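Local coordinates for protein alpha-glucosidase (Pseudoalteromonas sp. K8, PDB 5HQA) that probably hydrolyses alpha-glucosides, as a chloride-activated glycoside hydrolase of family 97 that binds calcium and, here, the inhibitor acarbose, at residues E358-Y366 with G394-N402; H410-Y419 with I433-D441. All blocks are in the same frame, centred on the assembly; numbering follows the deposited sequence.

Contact 1 of 2, residues E358-Y366 with G394-N402; sequences ETSGNVSNY and GNIKRIDKN. With AC1 (4,6-dideoxy-4-{[(1S,4R,5S,6S)-4,5,6-trihydroxy-3-(hydroxymethyl)cyclohex-2-en-1-yl]amino}-alpha-D-glucopyranose), chain B.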
loop_
_atom_site.group_PDB
_atom_site.type_symbol
_atom_site.label_atom_id
_atom_site.label_comp_id
_atom_site.label_asym_id
_atom_site.label_seq_id
_atom_site.Cartn_x
_atom_site.Cartn_y
_atom_site.Cartn_z
ATOM N N GLU A 358 15.644 0.602 11.482
ATOM C CA GLU A 358 14.545 0.766 12.429
ATOM C C GLU A 358 14.835 1.954 13.340
ATOM O O GLU A 358 15.921 2.044 13.924
ATOM C CB GLU A 358 14.344 -0.498 13.269
ATOM C CG GLU A 358 13.300 -0.337 14.382
ATOM C CD GLU A 358 11.906 -0.012 13.844
ATOM O OE1 GLU A 358 11.358 -0.811 13.050
ATOM O OE2 GLU A 358 11.350 1.053 14.203
ATOM N N THR A 359 13.863 2.857 13.471
ATOM C CA THR A 359 14.039 4.047 14.291
ATOM C C THR A 359 13.399 3.937 15.666
ATOM O O THR A 359 13.703 4.762 16.535
ATOM C CB THR A 359 13.443 5.270 13.593
ATOM O OG1 THR A 359 12.018 5.122 13.531
ATOM C CG2 THR A 359 14.005 5.414 12.176
ATOM N N SER A 360 12.512 2.960 15.874
ATOM C CA SER A 360 11.648 2.916 17.058
ATOM C C SER A 360 11.022 4.281 17.335
ATOM O O SER A 360 10.876 4.705 18.483
ATOM C CB SER A 360 12.400 2.403 18.286
ATOM O OG SER A 360 12.616 1.012 18.175
ATOM N N GLY A 361 10.665 4.985 16.264
ATOM C CA GLY A 361 9.921 6.213 16.376
ATOM C C GLY A 361 10.741 7.476 16.541
ATOM O O GLY A 361 10.176 8.570 16.425
ATOM N N ASN A 362 12.045 7.381 16.808
ATOM C CA ASN A 362 12.835 8.595 17.009
ATOM C C ASN A 362 13.405 9.015 15.664
ATOM O O ASN A 362 14.467 8.543 15.246
ATOM C CB ASN A 362 13.934 8.389 18.042
ATOM C CG ASN A 362 14.712 9.672 18.319
ATOM O OD1 ASN A 362 14.789 10.571 17.470
ATOM N ND2 ASN A 362 15.293 9.763 19.513
ATOM N N VAL A 363 12.717 9.944 14.997
ATOM C CA VAL A 363 13.124 10.304 13.646
ATOM C C VAL A 363 14.261 11.316 13.639
ATOM O O VAL A 363 14.943 11.453 12.617
ATOM C CB VAL A 363 11.921 10.815 12.830
ATOM C CG1 VAL A 363 10.893 9.686 12.680
ATOM C CG2 VAL A 363 11.287 12.036 13.498
ATOM N N SER A 364 14.498 12.018 14.747
ATOM C CA SER A 364 15.607 12.964 14.772
ATOM C C SER A 364 16.939 12.245 14.901
ATOM O O SER A 364 17.923 12.643 14.272
ATOM C CB SER A 364 15.424 13.961 15.915
ATOM O OG SER A 364 14.282 14.770 15.683
ATOM N N ASN A 365 16.985 11.183 15.712
ATOM C CA ASN A 365 18.188 10.364 15.798
ATOM C C ASN A 365 18.514 9.723 14.456
ATOM O O ASN A 365 19.688 9.569 14.102
ATOM C CB ASN A 365 18.017 9.291 16.875
ATOM C CG ASN A 365 19.222 8.374 16.977
ATOM O OD1 ASN A 365 20.336 8.826 17.229
ATOM N ND2 ASN A 365 19.004 7.075 16.787
ATOM N N TYR A 366 17.488 9.333 13.698
ATOM C CA TYR A 366 17.723 8.798 12.359
ATOM C C TYR A 366 18.179 9.898 11.410
ATOM O O TYR A 366 19.158 9.734 10.673
ATOM C CB TYR A 366 16.446 8.138 11.841
ATOM C CG TYR A 366 16.554 7.436 10.498
ATOM C CD1 TYR A 366 17.741 6.844 10.075
ATOM C CD2 TYR A 366 15.446 7.353 9.660
ATOM C CE1 TYR A 366 17.821 6.187 8.841
ATOM C CE2 TYR A 366 15.512 6.700 8.438
ATOM C CZ TYR A 366 16.695 6.120 8.038
ATOM O OH TYR A 366 16.736 5.488 6.818
ATOM N N GLY A 394 0.563 8.630 17.281
ATOM C CA GLY A 394 0.835 9.916 17.896
ATOM C C GLY A 394 2.131 10.010 18.672
ATOM O O GLY A 394 2.352 11.023 19.343
ATOM N N ASN A 395 3.009 9.001 18.604
ATOM C CA ASN A 395 4.211 8.988 19.438
ATOM C C ASN A 395 5.506 8.900 18.632
ATOM O O ASN A 395 6.527 8.429 19.140
ATOM C CB ASN A 395 4.137 7.860 20.464
ATOM C CG ASN A 395 3.262 8.223 21.630
ATOM O OD1 ASN A 395 3.721 8.838 22.583
ATOM N ND2 ASN A 395 1.976 7.894 21.541
ATOM N N ILE A 396 5.493 9.363 17.380
ATOM C CA ILE A 396 6.749 9.743 16.747
ATOM C C ILE A 396 7.448 10.747 17.657
ATOM O O ILE A 396 6.819 11.667 18.188
ATOM C CB ILE A 396 6.490 10.345 15.352
ATOM C CG1 ILE A 396 6.015 9.272 14.363
ATOM C CG2 ILE A 396 7.744 11.072 14.831
ATOM C CD1 ILE A 396 7.101 8.275 13.962
ATOM N N LYS A 397 8.750 10.574 17.850
ATOM C CA LYS A 397 9.540 11.501 18.648
ATOM C C LYS A 397 10.444 12.314 17.730
ATOM O O LYS A 397 11.221 11.744 16.952
ATOM C CB LYS A 397 10.374 10.753 19.685
ATOM C CG LYS A 397 11.270 11.655 20.528
ATOM C CD LYS A 397 12.085 10.810 21.506
ATOM C CE LYS A 397 13.062 11.649 22.283
ATOM N NZ LYS A 397 13.757 10.839 23.316
ATOM N N ARG A 398 10.338 13.642 17.815
ATOM C CA ARG A 398 11.300 14.535 17.180
ATOM C C ARG A 398 11.853 15.491 18.227
ATOM O O ARG A 398 11.236 15.735 19.266
ATOM C CB ARG A 398 10.681 15.328 16.023
ATOM C CG ARG A 398 9.675 16.372 16.468
ATOM C CD ARG A 398 9.067 17.106 15.280
ATOM N NE ARG A 398 8.100 18.106 15.720
ATOM C CZ ARG A 398 8.370 19.403 15.840
ATOM N NH1 ARG A 398 7.424 20.236 16.253
ATOM N NH2 ARG A 398 9.580 19.864 15.536
ATOM N N ILE A 399 13.042 16.015 17.945
ATOM C CA ILE A 399 13.672 17.040 18.767
ATOM C C ILE A 399 13.582 18.342 17.988
ATOM O O ILE A 399 14.074 18.420 16.855
ATOM C CB ILE A 399 15.131 16.690 19.092
ATOM C CG1 ILE A 399 15.225 15.304 19.728
ATOM C CG2 ILE A 399 15.723 17.733 20.011
ATOM C CD1 ILE A 399 14.520 15.191 21.059
ATOM N N ASP A 400 12.958 19.362 18.576
ATOM C CA ASP A 400 12.771 20.595 17.822
ATOM C C ASP A 400 14.038 21.449 17.868
ATOM O O ASP A 400 15.051 21.076 18.468
ATOM C CB ASP A 400 11.519 21.347 18.298
ATOM C CG ASP A 400 11.671 22.047 19.659
ATOM O OD1 ASP A 400 12.782 22.197 20.222
ATOM O OD2 ASP A 400 10.612 22.486 20.163
ATOM N N LYS A 401 13.977 22.615 17.208
ATOM C CA LYS A 401 15.147 23.482 17.055
ATOM C C LYS A 401 15.751 23.891 18.389
ATOM O O LYS A 401 16.947 24.202 18.448
ATOM C CB LYS A 401 14.770 24.734 16.259
ATOM C CG LYS A 401 13.552 25.468 16.823
ATOM C CD LYS A 401 13.204 26.740 16.047
ATOM C CE LYS A 401 11.703 26.811 15.730
ATOM N NZ LYS A 401 10.829 26.523 16.913
ATOM N N ASN A 402 14.963 23.893 19.463
ATOM C CA ASN A 402 15.455 24.268 20.779
ATOM C C ASN A 402 15.815 23.067 21.634
ATOM O O ASN A 402 16.008 23.213 22.845
ATOM C CB ASN A 402 14.424 25.141 21.487
ATOM C CG ASN A 402 14.229 26.469 20.787
ATOM O OD1 ASN A 402 13.154 26.754 20.253
ATOM N ND2 ASN A 402 15.284 27.278 20.758
HETATM C C1 AC1 B . 4.962 -3.670 17.149
HETATM O O2 AC1 B . 3.164 -2.529 16.054
HETATM C C2 AC1 B . 4.551 -2.878 15.916
HETATM C C4A AC1 B . 10.229 -5.621 11.693
HETATM C C3 AC1 B . 4.803 -3.652 14.649
HETATM O O3 AC1 B . 4.337 -2.908 13.509
HETATM C C4 AC1 B . 6.266 -3.987 14.537
HETATM N N4A AC1 B . 6.661 -4.494 13.185
HETATM C C5 AC1 B . 6.403 -5.049 15.617
HETATM O O5 AC1 B . 6.269 -4.377 16.938
HETATM C C6 AC1 B . 7.694 -5.807 15.596
HETATM C C1B AC1 B . 7.876 -3.832 12.590
HETATM C C2B AC1 B . 8.153 -4.425 11.055
HETATM O O2B AC1 B . 6.922 -4.350 10.337
HETATM C C3B AC1 B . 8.711 -5.714 11.097
HETATM O O3B AC1 B . 8.796 -6.340 9.792
HETATM O O4 AC1 B . 10.763 -6.919 11.869
HETATM C C5B AC1 B . 10.302 -4.899 12.942
HETATM C C7B AC1 B . 9.059 -3.942 13.376
HETATM C C6B AC1 B . 11.704 -4.574 13.482
HETATM O O6B AC1 B . 12.237 -3.556 12.694
#

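Contact 2 of 2, residues H410-Y419 with I433-D441; sequences HDGQFMVNEY and INTHEPIKD. With CA (calcium ion), chain C; AC1 (4,6-dideoxy-4-{[(1S,4R,5S,6S)-4,5,6-trihydroxy-3-(hydroxymethyl)cyclohex-2-en-1-yl]amino}-alpha-D-glucopyranose), chain B.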
loop_
_atom_site.group_PDB
_atom_site.type_symbol
_atom_site.label_atom_id
_atom_site.label_comp_id
_atom_site.label_asym_id
_atom_site.label_seq_id
_atom_site.Cartn_x
_atom_site.Cartn_y
_atom_site.Cartn_z
ATOM N N HIS A 410 2.386 9.689 12.777
ATOM C CA HIS A 410 3.006 9.157 11.564
ATOM C C HIS A 410 2.434 9.784 10.306
ATOM O O HIS A 410 3.102 9.772 9.272
ATOM C CB HIS A 410 2.815 7.642 11.457
ATOM C CG HIS A 410 3.608 6.848 12.449
ATOM N ND1 HIS A 410 3.306 6.821 13.795
ATOM C CD2 HIS A 410 4.676 6.028 12.284
ATOM C CE1 HIS A 410 4.166 6.031 14.418
ATOM N NE2 HIS A 410 5.006 5.537 13.523
ATOM N N ASP A 411 1.207 10.307 10.355
ATOM C CA ASP A 411 0.549 10.776 9.139
ATOM C C ASP A 411 0.246 12.277 9.168
ATOM O O ASP A 411 -0.574 12.762 8.380
ATOM C CB ASP A 411 -0.715 9.947 8.854
ATOM C CG ASP A 411 -1.715 9.918 10.011
ATOM O OD1 ASP A 411 -1.306 9.813 11.191
ATOM O OD2 ASP A 411 -2.939 9.955 9.724
ATOM N N GLY A 412 0.922 13.041 10.033
ATOM C CA GLY A 412 0.842 14.484 9.947
ATOM C C GLY A 412 1.768 15.054 8.872
ATOM O O GLY A 412 2.581 14.351 8.270
ATOM N N GLN A 413 1.627 16.364 8.632
ATOM C CA GLN A 413 2.487 17.041 7.658
ATOM C C GLN A 413 3.969 16.846 7.978
ATOM O O GLN A 413 4.784 16.628 7.073
ATOM C CB GLN A 413 2.147 18.532 7.608
ATOM C CG GLN A 413 3.051 19.358 6.698
ATOM C CD GLN A 413 2.714 20.834 6.756
ATOM O OE1 GLN A 413 2.223 21.331 7.771
ATOM N NE2 GLN A 413 2.966 21.544 5.662
ATOM N N PHE A 414 4.339 16.921 9.261
ATOM C CA PHE A 414 5.743 16.750 9.625
ATOM C C PHE A 414 6.288 15.418 9.117
ATOM O O PHE A 414 7.345 15.369 8.476
ATOM C CB PHE A 414 5.930 16.842 11.143
ATOM C CG PHE A 414 7.302 16.423 11.583
ATOM C CD1 PHE A 414 8.385 17.288 11.434
ATOM C CD2 PHE A 414 7.530 15.141 12.083
ATOM C CE1 PHE A 414 9.666 16.891 11.804
ATOM C CE2 PHE A 414 8.813 14.738 12.452
ATOM C CZ PHE A 414 9.876 15.614 12.311
ATOM N N MET A 415 5.588 14.318 9.413
ATOM C CA MET A 415 6.097 13.009 9.008
ATOM C C MET A 415 5.948 12.789 7.510
ATOM O O MET A 415 6.805 12.142 6.890
ATOM C CB MET A 415 5.407 11.890 9.792
ATOM C CG MET A 415 6.059 11.644 11.156
ATOM S SD MET A 415 7.821 11.242 11.024
ATOM C CE MET A 415 7.802 9.723 10.076
ATOM N N VAL A 416 4.867 13.300 6.908
ATOM C CA VAL A 416 4.737 13.230 5.451
ATOM C C VAL A 416 6.001 13.772 4.795
ATOM O O VAL A 416 6.585 13.141 3.905
ATOM C CB VAL A 416 3.477 13.983 4.983
ATOM C CG1 VAL A 416 3.553 14.301 3.478
ATOM C CG2 VAL A 416 2.223 13.172 5.309
ATOM N N ASN A 417 6.479 14.920 5.277
ATOM C CA ASN A 417 7.706 15.496 4.737
ATOM C C ASN A 417 8.938 14.695 5.144
ATOM O O ASN A 417 9.898 14.592 4.366
ATOM C CB ASN A 417 7.839 16.950 5.193
ATOM C CG ASN A 417 6.845 17.865 4.498
ATOM O OD1 ASN A 417 6.346 17.532 3.419
ATOM N ND2 ASN A 417 6.546 19.015 5.110
ATOM N N GLU A 418 8.927 14.125 6.350
ATOM C CA GLU A 418 10.054 13.333 6.827
ATOM C C GLU A 418 10.248 12.076 5.982
ATOM O O GLU A 418 11.382 11.724 5.630
ATOM C CB GLU A 418 9.830 12.985 8.300
ATOM C CG GLU A 418 11.070 12.552 9.045
ATOM C CD GLU A 418 12.098 13.665 9.215
ATOM O OE1 GLU A 418 11.723 14.856 9.326
ATOM O OE2 GLU A 418 13.300 13.331 9.231
ATOM N N TYR A 419 9.156 11.387 5.637
ATOM C CA TYR A 419 9.278 10.199 4.795
ATOM C C TYR A 419 9.861 10.554 3.436
ATOM O O TYR A 419 10.745 9.859 2.923
ATOM C CB TYR A 419 7.919 9.527 4.595
ATOM C CG TYR A 419 7.319 8.839 5.797
ATOM C CD1 TYR A 419 7.925 7.716 6.363
ATOM C CD2 TYR A 419 6.113 9.285 6.338
ATOM C CE1 TYR A 419 7.347 7.072 7.460
ATOM C CE2 TYR A 419 5.530 8.654 7.428
ATOM C CZ TYR A 419 6.154 7.553 7.984
ATOM O OH TYR A 419 5.569 6.918 9.055
ATOM N N ILE A 433 13.505 2.276 -1.187
ATOM C CA ILE A 433 13.020 2.297 0.188
ATOM C C ILE A 433 11.748 1.469 0.297
ATOM O O ILE A 433 10.820 1.628 -0.508
ATOM C CB ILE A 433 12.777 3.735 0.679
ATOM C CG1 ILE A 433 14.100 4.499 0.750
ATOM C CG2 ILE A 433 12.110 3.733 2.052
ATOM C CD1 ILE A 433 15.102 3.891 1.733
ATOM N N ASN A 434 11.714 0.593 1.303
ATOM C CA ASN A 434 10.552 -0.198 1.701
ATOM C C ASN A 434 10.191 0.259 3.111
ATOM O O ASN A 434 10.916 -0.047 4.062
ATOM C CB ASN A 434 10.911 -1.690 1.645
ATOM C CG ASN A 434 9.930 -2.586 2.386
ATOM O OD1 ASN A 434 8.804 -2.194 2.703
ATOM N ND2 ASN A 434 10.359 -3.824 2.645
ATOM N N THR A 435 9.098 1.014 3.258
ATOM C CA THR A 435 8.796 1.703 4.515
ATOM C C THR A 435 7.805 0.901 5.347
ATOM O O THR A 435 6.654 0.721 4.934
ATOM C CB THR A 435 8.207 3.090 4.264
ATOM O OG1 THR A 435 9.029 3.816 3.346
ATOM C CG2 THR A 435 8.107 3.869 5.586
ATOM N N HIS A 436 8.223 0.470 6.537
ATOM C CA HIS A 436 7.280 -0.074 7.508
ATOM C C HIS A 436 6.884 1.001 8.516
ATOM O O HIS A 436 7.644 1.936 8.779
ATOM C CB HIS A 436 7.856 -1.314 8.203
ATOM C CG HIS A 436 7.826 -2.532 7.327
ATOM N ND1 HIS A 436 7.436 -3.776 7.777
ATOM C CD2 HIS A 436 8.099 -2.677 6.005
ATOM C CE1 HIS A 436 7.485 -4.637 6.773
ATOM N NE2 HIS A 436 7.895 -3.997 5.691
ATOM N N GLU A 437 5.677 0.856 9.070
ATOM C CA GLU A 437 4.987 1.926 9.784
ATOM C C GLU A 437 5.067 3.223 8.974
ATOM O O GLU A 437 5.638 4.219 9.429
ATOM C CB GLU A 437 5.534 2.122 11.193
ATOM C CG GLU A 437 5.419 0.853 12.042
ATOM C CD GLU A 437 6.459 -0.190 11.656
ATOM O OE1 GLU A 437 7.642 0.191 11.548
ATOM O OE2 GLU A 437 6.097 -1.372 11.416
ATOM N N PRO A 438 4.497 3.237 7.762
ATOM C CA PRO A 438 4.688 4.353 6.835
ATOM C C PRO A 438 3.547 5.341 6.899
ATOM O O PRO A 438 2.602 5.166 7.676
ATOM C CB PRO A 438 4.673 3.647 5.482
ATOM C CG PRO A 438 3.552 2.645 5.685
ATOM C CD PRO A 438 3.675 2.183 7.145
ATOM N N ILE A 439 3.616 6.365 6.053
ATOM C CA ILE A 439 2.410 7.039 5.589
ATOM C C ILE A 439 1.746 6.136 4.556
ATOM O O ILE A 439 2.420 5.411 3.812
ATOM C CB ILE A 439 2.749 8.427 5.002
ATOM C CG1 ILE A 439 1.490 9.139 4.493
ATOM C CG2 ILE A 439 3.760 8.302 3.845
ATOM C CD1 ILE A 439 0.520 9.546 5.600
ATOM N N LYS A 440 0.417 6.155 4.517
ATOM C CA LYS A 440 -0.300 5.375 3.515
ATOM C C LYS A 440 0.164 5.750 2.110
ATOM O O LYS A 440 0.609 6.875 1.857
ATOM C CB LYS A 440 -1.804 5.602 3.649
ATOM C CG LYS A 440 -2.209 7.046 3.322
ATOM C CD LYS A 440 -3.621 7.364 3.815
ATOM C CE LYS A 440 -3.983 8.806 3.479
ATOM N NZ LYS A 440 -5.350 9.192 3.953
ATOM N N ASP A 441 0.085 4.774 1.206
ATOM C CA ASP A 441 0.460 4.971 -0.190
ATOM C C ASP A 441 -0.551 5.901 -0.856
ATOM O O ASP A 441 -1.764 5.698 -0.733
ATOM C CB ASP A 441 0.501 3.605 -0.891
ATOM C CG ASP A 441 1.116 3.653 -2.295
ATOM O OD1 ASP A 441 1.070 4.718 -2.953
ATOM O OD2 ASP A 441 1.639 2.594 -2.741
HETATM CA CA CA C . 4.983 -3.527 11.353
HETATM C C1 AC1 B . 4.962 -3.670 17.149
HETATM O O2 AC1 B . 3.164 -2.529 16.054
HETATM C C2 AC1 B . 4.551 -2.878 15.916
HETATM C C4A AC1 B . 10.229 -5.621 11.693
HETATM C C3 AC1 B . 4.803 -3.652 14.649
HETATM O O3 AC1 B . 4.337 -2.908 13.509
HETATM C C4 AC1 B . 6.266 -3.987 14.537
HETATM N N4A AC1 B . 6.661 -4.494 13.185
HETATM C C5 AC1 B . 6.403 -5.049 15.617
HETATM O O5 AC1 B . 6.269 -4.377 16.938
HETATM C C6 AC1 B . 7.694 -5.807 15.596
HETATM C C1B AC1 B . 7.876 -3.832 12.590
HETATM C C2B AC1 B . 8.153 -4.425 11.055
HETATM O O2B AC1 B . 6.922 -4.350 10.337
HETATM C C3B AC1 B . 8.711 -5.714 11.097
HETATM O O3B AC1 B . 8.796 -6.340 9.792
HETATM O O4 AC1 B . 10.763 -6.919 11.869
HETATM C C5B AC1 B . 10.302 -4.899 12.942
HETATM C C7B AC1 B . 9.059 -3.942 13.376
HETATM C C6B AC1 B . 11.704 -4.574 13.482
HETATM O O6B AC1 B . 12.237 -3.556 12.694
#

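Contact 1 of 2, residues E358-Y366 with G394-N402
Ser364 and Ile399 show how the first turn of a helix can extend a grip begun by backbone pairing. Ser364 OG accepts from Ile399 N at 2.9 Å along an almost straight line (169°). With chi1 at -66° the hydroxyl lies beside its own backbone N and anti to the carbonyl carbon, a rotation that turns it across to the strand, where OG also lies 3.3 Å from Arg398 CA. Just before this, Asn362 and Lys397 form a single beta bridge between segments running in nearly the same direction: Lys397 N gives a 2.8 Å bond to Gly361 O, and Lys397 O receives Val363 N at 3.0 Å.

The side chain of Asn362 serves the helix end. Its CG is swung anti to the backbone N (chi1 -177°), bringing OD1 within 2.9 Å of Asn365 N, which approaches from above the amide plane; this is the N-cap bond. The other branch, ND2, bonds to Asp326 and rests 3.9 Å from Lys397 CD. Fully extended, Lys397 crosses that amide at a slant, and its NZ makes a salt bridge with the same aspartate, which thus ties both segments together. On another side of the strand Val363 CG2 meets Ile396 CG2 at 3.9 Å, the two branched side chains crossing at about a right angle, with Met415 of helix 413-428 touching both. Arg398 brings its CB near Ser364 OG, while its NE pairs with Glu408.

The type I' turn from Thr359 to Asn362 follows directly on Glu358, whose OE1 accepts the inhibitor hydroxyl O6B at 2.9 Å. The whole is a capped beta-to-alpha connection of the catalytic barrel, its sugar-binding residue ending strand 352-358 and its helix start clasped by hairpin strand 396-399.

Contact 2 of 2, residues H410-Y419 with I433-D441
Tyr419, on helix 413-428, reaches across to Glu437 and Ile439 in the segment that leaves strand 432-435, an alpha-to-beta step of the catalytic TIM-type barrel. Packing is tightest around its ring. Ile439 N lies over one face, 3.3 Å from Tyr419 CE2, and Ile439 CG2 comes against CD2 on that same face; Met415 CE covers the opposite one. The hydroxyl donates to Glu437 O at 2.7 Å, tilted 16° from the carbonyl plane. A phenylalanine at Tyr419 would probably keep the ring between its neighbours but leave Glu437 O without this donor, so that the turn carrying the glutamate would be less firmly set. Ile439 adds a second wedge: with CG1 anti to the backbone N (chi1 179°), its CD1 is carried to 3.5 Å from Asp411 CB and also touches Val416.

Buried though the whole contact is, the side of His410 is looser. Its ring edge brings CD2 only to 3.5 Å from Glu437 O, its NE2 bonds instead to Tyr389 O, and His410 O is enclosed without a partner. Beyond this margin lies the sugar pocket. There His436 ND1 donates to O2B of the inhibitor almost straight (172°). Glu437, its carboxylate also partnered by Tyr389, shares the calcium ion with that oxygen, Glu154, Glu455 and Glu461, its OE2 lying 2.4 Å from the metal.

Overall arrangement
From the N terminus, the chain leaves barrel strand 352-358 at Glu358, runs through helix 363-379 and strand 384-388, and returns along strand 396-399, where contact 1 closes the loop. After the partner strand 405-408 it enters helix 413-428 and comes back through strand 432-435 to close the shorter loop of contact 2. The two loops follow in series, neither nesting nor crossing. Their centres are about 13 Å apart, yet they meet: Ile396 packs on His410, and Val363 and Arg398 on Phe414. The hairpin is thereby joined to two successive barrel helices, while the pocket ends of both contacts, Glu358 and Glu437, converge on one inhibitor.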